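Local coordinates for protein Pyrsv_gp04 (PDB 2VXZ) that is of unknown function but, with a winged-helix N-terminal part, probably binds DNA and regulates transcription of a virus that infects hyperthermophilic archaea, at residues 25-30 with 39-44; 54-57 with 62-65. One frame throughout, in Å; residues are numbered along the deposited sequence.

Contact 1: residues 25-30 with 39-44; sequences KTTSLI and GRAKAL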
ATOM      1  N   LYS A  25      -3.225  -5.865   1.751  1.00 24.99           N
ATOM      2  CA  LYS A  25      -3.098  -5.690   0.322  1.00 24.93           C
ATOM      3  C   LYS A  25      -4.188  -4.785  -0.173  1.00 24.56           C
ATOM      4  O   LYS A  25      -5.273  -4.741   0.407  1.00 24.35           O
ATOM      5  CB  LYS A  25      -3.194  -7.046  -0.373  1.00 25.15           C
ATOM      6  CG  LYS A  25      -2.112  -8.000   0.095  1.00 26.23           C
ATOM      7  CD  LYS A  25      -2.116  -9.299  -0.663  1.00 25.91           C
ATOM      8  CE  LYS A  25      -0.795 -10.027  -0.507  1.00 26.42           C
ATOM      9  NZ  LYS A  25      -0.386 -10.194   0.914  1.00 26.34           N
ATOM     10  N   THR A  26      -3.909  -4.071  -1.257  1.00 24.32           N
ATOM     11  CA  THR A  26      -4.946  -3.295  -1.925  1.00 24.06           C
ATOM     12  C   THR A  26      -5.885  -4.233  -2.678  1.00 23.83           C
ATOM     13  O   THR A  26      -5.492  -5.326  -3.074  1.00 23.93           O
ATOM     14  CB  THR A  26      -4.364  -2.300  -2.926  1.00 24.43           C
ATOM     15  OG1 THR A  26      -3.774  -3.006  -4.034  1.00 24.08           O
ATOM     16  CG2 THR A  26      -3.321  -1.418  -2.245  1.00 24.18           C
ATOM     17  N   THR A  27      -7.120  -3.786  -2.882  1.00 24.13           N
ATOM     18  CA  THR A  27      -8.064  -4.499  -3.725  1.00 23.40           C
ATOM     19  C   THR A  27      -7.475  -4.749  -5.118  1.00 22.87           C
ATOM     20  O   THR A  27      -7.672  -5.824  -5.689  1.00 22.66           O
ATOM     21  CB  THR A  27      -9.411  -3.740  -3.815  1.00 24.10           C
ATOM     22  OG1 THR A  27      -9.919  -3.544  -2.489  1.00 25.31           O
ATOM     23  CG2 THR A  27     -10.426  -4.520  -4.640  1.00 24.87           C
ATOM     24  N   SER A  28      -6.733  -3.783  -5.667  1.00 22.31           N
ATOM     25  CA  SER A  28      -6.111  -3.993  -6.979  1.00 22.14           C
ATOM     26  C   SER A  28      -5.151  -5.180  -7.001  1.00 21.95           C
ATOM     27  O   SER A  28      -5.126  -5.931  -7.973  1.00 20.49           O
ATOM     28  CB  SER A  28      -5.400  -2.736  -7.491  1.00 22.39           C
ATOM     29  OG  SER A  28      -4.468  -2.272  -6.546  1.00 21.68           O
ATOM     30  N   LEU A  29      -4.372  -5.357  -5.938  1.00 21.60           N
ATOM     31  CA  LEU A  29      -3.451  -6.482  -5.888  1.00 21.99           C
ATOM     32  C   LEU A  29      -4.220  -7.788  -5.736  1.00 21.36           C
ATOM     33  O   LEU A  29      -3.908  -8.779  -6.409  1.00 20.92           O
ATOM     34  CB  LEU A  29      -2.443  -6.327  -4.755  1.00 22.02           C
ATOM     35  CG  LEU A  29      -1.375  -7.415  -4.664  1.00 22.28           C
ATOM     36  CD1 LEU A  29      -0.613  -7.596  -5.981  1.00 23.22           C
ATOM     37  CD2 LEU A  29      -0.402  -7.111  -3.520  1.00 22.97           C
ATOM     38  N   ILE A  30      -5.232  -7.785  -4.866  1.00 21.33           N
ATOM     39  CA  ILE A  30      -6.108  -8.966  -4.705  1.00 22.00           C
ATOM     40  C   ILE A  30      -6.747  -9.377  -6.031  1.00 22.10           C
ATOM     41  O   ILE A  30      -6.703 -10.548  -6.412  1.00 21.46           O
ATOM     42  CB  ILE A  30      -7.198  -8.704  -3.606  1.00 22.21           C
ATOM     43  CG1 ILE A  30      -6.521  -8.534  -2.250  1.00 21.00           C
ATOM     44  CG2 ILE A  30      -8.222  -9.862  -3.549  1.00 21.53           C
ATOM     45  CD1 ILE A  30      -7.369  -7.852  -1.185  1.00 22.64           C
ATOM     46  N   GLY A  39     -15.516  -5.869  -9.682  1.00 26.54           N
ATOM     47  CA  GLY A  39     -16.788  -6.041  -8.993  1.00 25.18           C
ATOM     48  C   GLY A  39     -16.805  -7.218  -8.040  1.00 24.36           C
ATOM     49  O   GLY A  39     -17.229  -7.076  -6.902  1.00 23.76           O
ATOM     50  N   ARG A  40     -16.364  -8.386  -8.511  1.00 23.57           N
ATOM     51  CA  ARG A  40     -16.326  -9.583  -7.664  1.00 22.99           C
ATOM     52  C   ARG A  40     -15.401  -9.365  -6.464  1.00 21.97           C
ATOM     53  O   ARG A  40     -15.763  -9.700  -5.332  1.00 20.99           O
ATOM     54  CB  ARG A  40     -15.902 -10.820  -8.461  1.00 23.11           C
ATOM     55  CG  ARG A  40     -16.959 -11.305  -9.435  1.00 23.80           C
ATOM     56  CD  ARG A  40     -16.588 -12.656 -10.032  1.00 25.86           C
ATOM     57  NE  ARG A  40     -17.639 -13.159 -10.919  1.00 27.68           N
ATOM     58  CZ  ARG A  40     -17.795 -12.811 -12.200  1.00 30.60           C
ATOM     59  NH1 ARG A  40     -16.997 -11.925 -12.786  1.00 32.64           N
ATOM     60  NH2 ARG A  40     -18.776 -13.350 -12.915  1.00 32.98           N
ATOM     61  N   ALA A  41     -14.217  -8.795  -6.690  1.00 21.39           N
ATOM     62  CA  ALA A  41     -13.287  -8.580  -5.577  1.00 21.50           C
ATOM     63  C   ALA A  41     -13.908  -7.665  -4.525  1.00 21.28           C
ATOM     64  O   ALA A  41     -13.856  -7.945  -3.324  1.00 20.69           O
ATOM     65  CB  ALA A  41     -11.937  -8.017  -6.068  1.00 21.54           C
ATOM     66  N   LYS A  42     -14.504  -6.568  -4.970  1.00 21.20           N
ATOM     67  CA  LYS A  42     -15.136  -5.654  -4.035  1.00 21.47           C
ATOM     68  C   LYS A  42     -16.306  -6.308  -3.297  1.00 20.37           C
ATOM     69  O   LYS A  42     -16.494  -6.070  -2.112  1.00 20.34           O
ATOM     70  CB  LYS A  42     -15.574  -4.375  -4.754  1.00 21.30           C
ATOM     71  CG  LYS A  42     -14.382  -3.489  -5.129  1.00 22.95           C
ATOM     72  CD  LYS A  42     -14.788  -2.061  -5.373  1.00 25.15           C
ATOM     73  CE  LYS A  42     -15.238  -1.374  -4.082  1.00 28.23           C
ATOM     74  NZ  LYS A  42     -14.089  -1.117  -3.167  1.00 32.04           N
ATOM     75  N   ALA A  43     -17.099  -7.128  -3.987  1.00 20.09           N
ATOM     76  CA  ALA A  43     -18.266  -7.767  -3.365  1.00 19.66           C
ATOM     77  C   ALA A  43     -17.802  -8.761  -2.308  1.00 19.68           C
ATOM     78  O   ALA A  43     -18.376  -8.842  -1.226  1.00 19.50           O
ATOM     79  CB  ALA A  43     -19.156  -8.465  -4.422  1.00 19.03           C
ATOM     80  N   LEU A  44     -16.740  -9.499  -2.617  1.00 18.89           N
ATOM     81  CA  LEU A  44     -16.197 -10.496  -1.690  1.00 19.44           C
ATOM     82  C   LEU A  44     -15.582  -9.842  -0.460  1.00 19.45           C
ATOM     83  O   LEU A  44     -15.722 -10.348   0.656  1.00 20.31           O
ATOM     84  CB  LEU A  44     -15.155 -11.346  -2.386  1.00 18.57           C
ATOM     85  CG  LEU A  44     -15.714 -12.318  -3.418  1.00 20.03           C
ATOM     86  CD1 LEU A  44     -14.629 -12.755  -4.402  1.00 21.46           C
ATOM     87  CD2 LEU A  44     -16.369 -13.516  -2.748  1.00 20.11           C
TER
HETATM   88  O   HOH W   1     -12.559  -3.027  -1.386  1.00 14.54           O

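Contact 2: residues 54-57 with 62-65; sequences VTRV and VALV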
ATOM      1  N   VAL A  54     -12.252  -8.945   7.782  1.00 24.16           N
ATOM      2  CA  VAL A  54     -11.297  -7.956   7.305  1.00 24.37           C
ATOM      3  C   VAL A  54     -11.747  -6.563   7.686  1.00 25.54           C
ATOM      4  O   VAL A  54     -12.911  -6.348   8.057  1.00 24.82           O
ATOM      5  CB  VAL A  54     -11.106  -7.994   5.770  1.00 24.68           C
ATOM      6  CG1 VAL A  54     -10.670  -9.368   5.304  1.00 24.80           C
ATOM      7  CG2 VAL A  54     -12.392  -7.542   5.058  1.00 22.87           C
ATOM      8  N   THR A  55     -10.809  -5.627   7.586  1.00 26.80           N
ATOM      9  CA  THR A  55     -11.069  -4.208   7.752  1.00 28.80           C
ATOM     10  C   THR A  55     -10.547  -3.486   6.517  1.00 29.09           C
ATOM     11  O   THR A  55      -9.494  -3.841   5.996  1.00 28.90           O
ATOM     12  CB  THR A  55     -10.315  -3.625   8.980  1.00 28.81           C
ATOM     13  OG1 THR A  55     -10.518  -4.465  10.123  1.00 31.92           O
ATOM     14  CG2 THR A  55     -10.810  -2.228   9.284  1.00 29.46           C
ATOM     15  N   ARG A  56     -11.273  -2.472   6.056  1.00 30.02           N
ATOM     16  CA  ARG A  56     -10.799  -1.628   4.962  1.00 30.68           C
ATOM     17  C   ARG A  56     -10.285  -0.337   5.546  1.00 31.03           C
ATOM     18  O   ARG A  56     -11.008   0.347   6.255  1.00 30.69           O
ATOM     19  CB  ARG A  56     -11.921  -1.311   3.976  1.00 30.98           C
ATOM     20  CG  ARG A  56     -12.421  -2.504   3.209  1.00 31.69           C
ATOM     21  CD  ARG A  56     -13.565  -2.114   2.282  1.00 32.76           C
ATOM     22  NE  ARG A  56     -13.079  -1.478   1.060  1.00 32.64           N
ATOM     23  CZ  ARG A  56     -13.254  -0.201   0.721  1.00 34.84           C
ATOM     24  NH1 ARG A  56     -13.907   0.647   1.502  1.00 35.56           N
ATOM     25  NH2 ARG A  56     -12.757   0.232  -0.428  1.00 35.27           N
ATOM     26  N   VAL A  57      -9.033  -0.014   5.252  1.00 31.70           N
ATOM     27  CA  VAL A  57      -8.426   1.212   5.720  1.00 32.45           C
ATOM     28  C   VAL A  57      -8.102   2.096   4.533  1.00 32.90           C
ATOM     29  O   VAL A  57      -7.384   1.688   3.615  1.00 33.25           O
ATOM     30  CB  VAL A  57      -7.158   0.918   6.533  1.00 32.58           C
ATOM     31  CG1 VAL A  57      -6.525   2.212   7.025  1.00 33.02           C
ATOM     32  CG2 VAL A  57      -7.501   0.013   7.700  1.00 32.03           C
ATOM     33  N   VAL A  62      -6.462   4.849  -2.456  1.00 37.76           N
ATOM     34  CA  VAL A  62      -6.605   3.385  -2.453  1.00 37.09           C
ATOM     35  C   VAL A  62      -7.136   2.942  -1.093  1.00 35.67           C
ATOM     36  O   VAL A  62      -7.033   3.668  -0.107  1.00 36.26           O
ATOM     37  CB  VAL A  62      -5.268   2.623  -2.723  1.00 37.30           C
ATOM     38  CG1 VAL A  62      -4.433   3.305  -3.804  1.00 37.38           C
ATOM     39  CG2 VAL A  62      -4.454   2.473  -1.449  1.00 37.48           C
ATOM     40  N   ALA A  63      -7.704   1.746  -1.047  1.00 34.53           N
ATOM     41  CA  ALA A  63      -8.134   1.154   0.211  1.00 33.25           C
ATOM     42  C   ALA A  63      -7.240  -0.047   0.497  1.00 31.41           C
ATOM     43  O   ALA A  63      -6.978  -0.855  -0.385  1.00 32.34           O
ATOM     44  CB  ALA A  63      -9.591   0.736   0.134  1.00 33.57           C
ATOM     45  N   LEU A  64      -6.739  -0.145   1.721  1.00 29.59           N
ATOM     46  CA  LEU A  64      -5.992  -1.332   2.118  1.00 27.47           C
ATOM     47  C   LEU A  64      -6.936  -2.301   2.798  1.00 26.54           C
ATOM     48  O   LEU A  64      -7.710  -1.896   3.678  1.00 26.82           O
ATOM     49  CB  LEU A  64      -4.831  -0.981   3.052  1.00 28.05           C
ATOM     50  CG  LEU A  64      -3.604  -0.384   2.365  1.00 27.54           C
ATOM     51  CD1 LEU A  64      -2.720   0.321   3.371  1.00 27.74           C
ATOM     52  CD2 LEU A  64      -2.818  -1.436   1.623  1.00 27.33           C
ATOM     53  N   VAL A  65      -6.872  -3.567   2.388  1.00 24.45           N
ATOM     54  CA  VAL A  65      -7.657  -4.642   3.007  1.00 24.30           C
ATOM     55  C   VAL A  65      -6.762  -5.368   3.997  1.00 23.53           C
ATOM     56  O   VAL A  65      -5.694  -5.849   3.623  1.00 22.35           O
ATOM     57  CB  VAL A  65      -8.196  -5.617   1.954  1.00 23.50           C
ATOM     58  CG1 VAL A  65      -9.077  -6.703   2.599  1.00 23.48           C
ATOM     59  CG2 VAL A  65      -8.953  -4.853   0.902  1.00 23.88           C
TER

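Contact 1: residues 25-30 with 39-44
The methyl group of Thr27 carries the direct contact with residues 39-44, meeting the successive residues Ala41 and Lys42. Thr27 CG2 lies 4.1 Å from Ala41 CB, a methyl-to-methyl approach, and equally 4.1 Å from CG of Lys42, whose chain crosses the threonine side chain at about a right angle. With CG2 anti to the backbone N of Thr27, the methyl faces the neighbouring helix and the hydroxyl turns beside the threonine's own N. Ile30, one turn on, also points its CB bond across, and both Thr27 and Ile30 pack on Ile45 of the same helix.

The polar link runs through water. One molecule lies 2.9 Å from Thr27 OG1 and accepts a hydrogen bond from Lys42 NZ at 3.0 Å; bends at chi3 and chi4 bring the ammonium group round to it.

At the start of helix 27-34, Thr26 is the N-cap residue, and its OG1 is hydrogen-bonded to Ser28 OG at 2.7 Å.

These two helices flank the turn of a helix-turn-helix. Within the two segments they touch directly through apolar carbon, and the polar connection depends on a water, so direct polar bonding does not set their spacing here.

Contact 2: residues 54-57 with 62-65
Val57 and Leu64 exchange two backbone hydrogen bonds in the antiparallel beta hairpin formed by strands 55-59 and 62-66, the wing expected of a winged helix-turn-helix domain. Val57 N donates to Leu64 O at 2.8 Å, with an angle of 172° at the hydrogen. The return bond, Leu64 N to Val57 O, is 2.7 Å long, with an angle of 168°. This hydrogen-bonded pair thus satisfies the amide and the carbonyl of both residues.

Arg56 and Val65 form the adjoining non-hydrogen-bonded pair, and their peptide groups look outward from each other. Val65 bonds instead to Lys25 on the other side of strand 62-66, which makes that strand the centre of a three-stranded sheet, while Thr55 continues the pairing with Cys66. Leu64 O receives a second, weaker contact from Arg56 CA at 3.4 Å, and Val57 O a similar one from Ala63 CA.

The sheet divides its side chains between two surroundings. Val57 and Leu64 share one face and both pack on Tyr72 of helix 69-89. On the face of Arg56 and Val65, the latter reaches Ile45 and Leu20, and its CG1 lies 4.0 Å from Val54 CB. The Arg56 side chain touches Glu49 of helix 38-50, and its NH2 lies close to the like charge of Lys42 NZ. Arg56 reaches across to the partner strand, its chain bent at chi3, and lays its guanidinium over Ala63: the methyl CB sits against one face of the planar group, 3.3 Å from NH2.

Overall arrangement
From the N terminus, the chain passes through helix 7-20 into the short strand 25-26, then enters helix 27-34. Contact 1 closes the first loop when helix 38-50 returns beside the start of that helix. Helix 38-50 leads on to strand 55-59, and contact 2 closes a second, tighter loop as the hairpin turns back. The loops are consecutive, neither nested nor crossing. Strand 62-66 nevertheless reaches back to the first: it pairs with strand 25-26, Thr26 CG2 lies 3.9 Å from Leu64 CD2, and Thr27 packs on Val65. The shared sheet and this packing join the helical pair and the wing into one continuous unit.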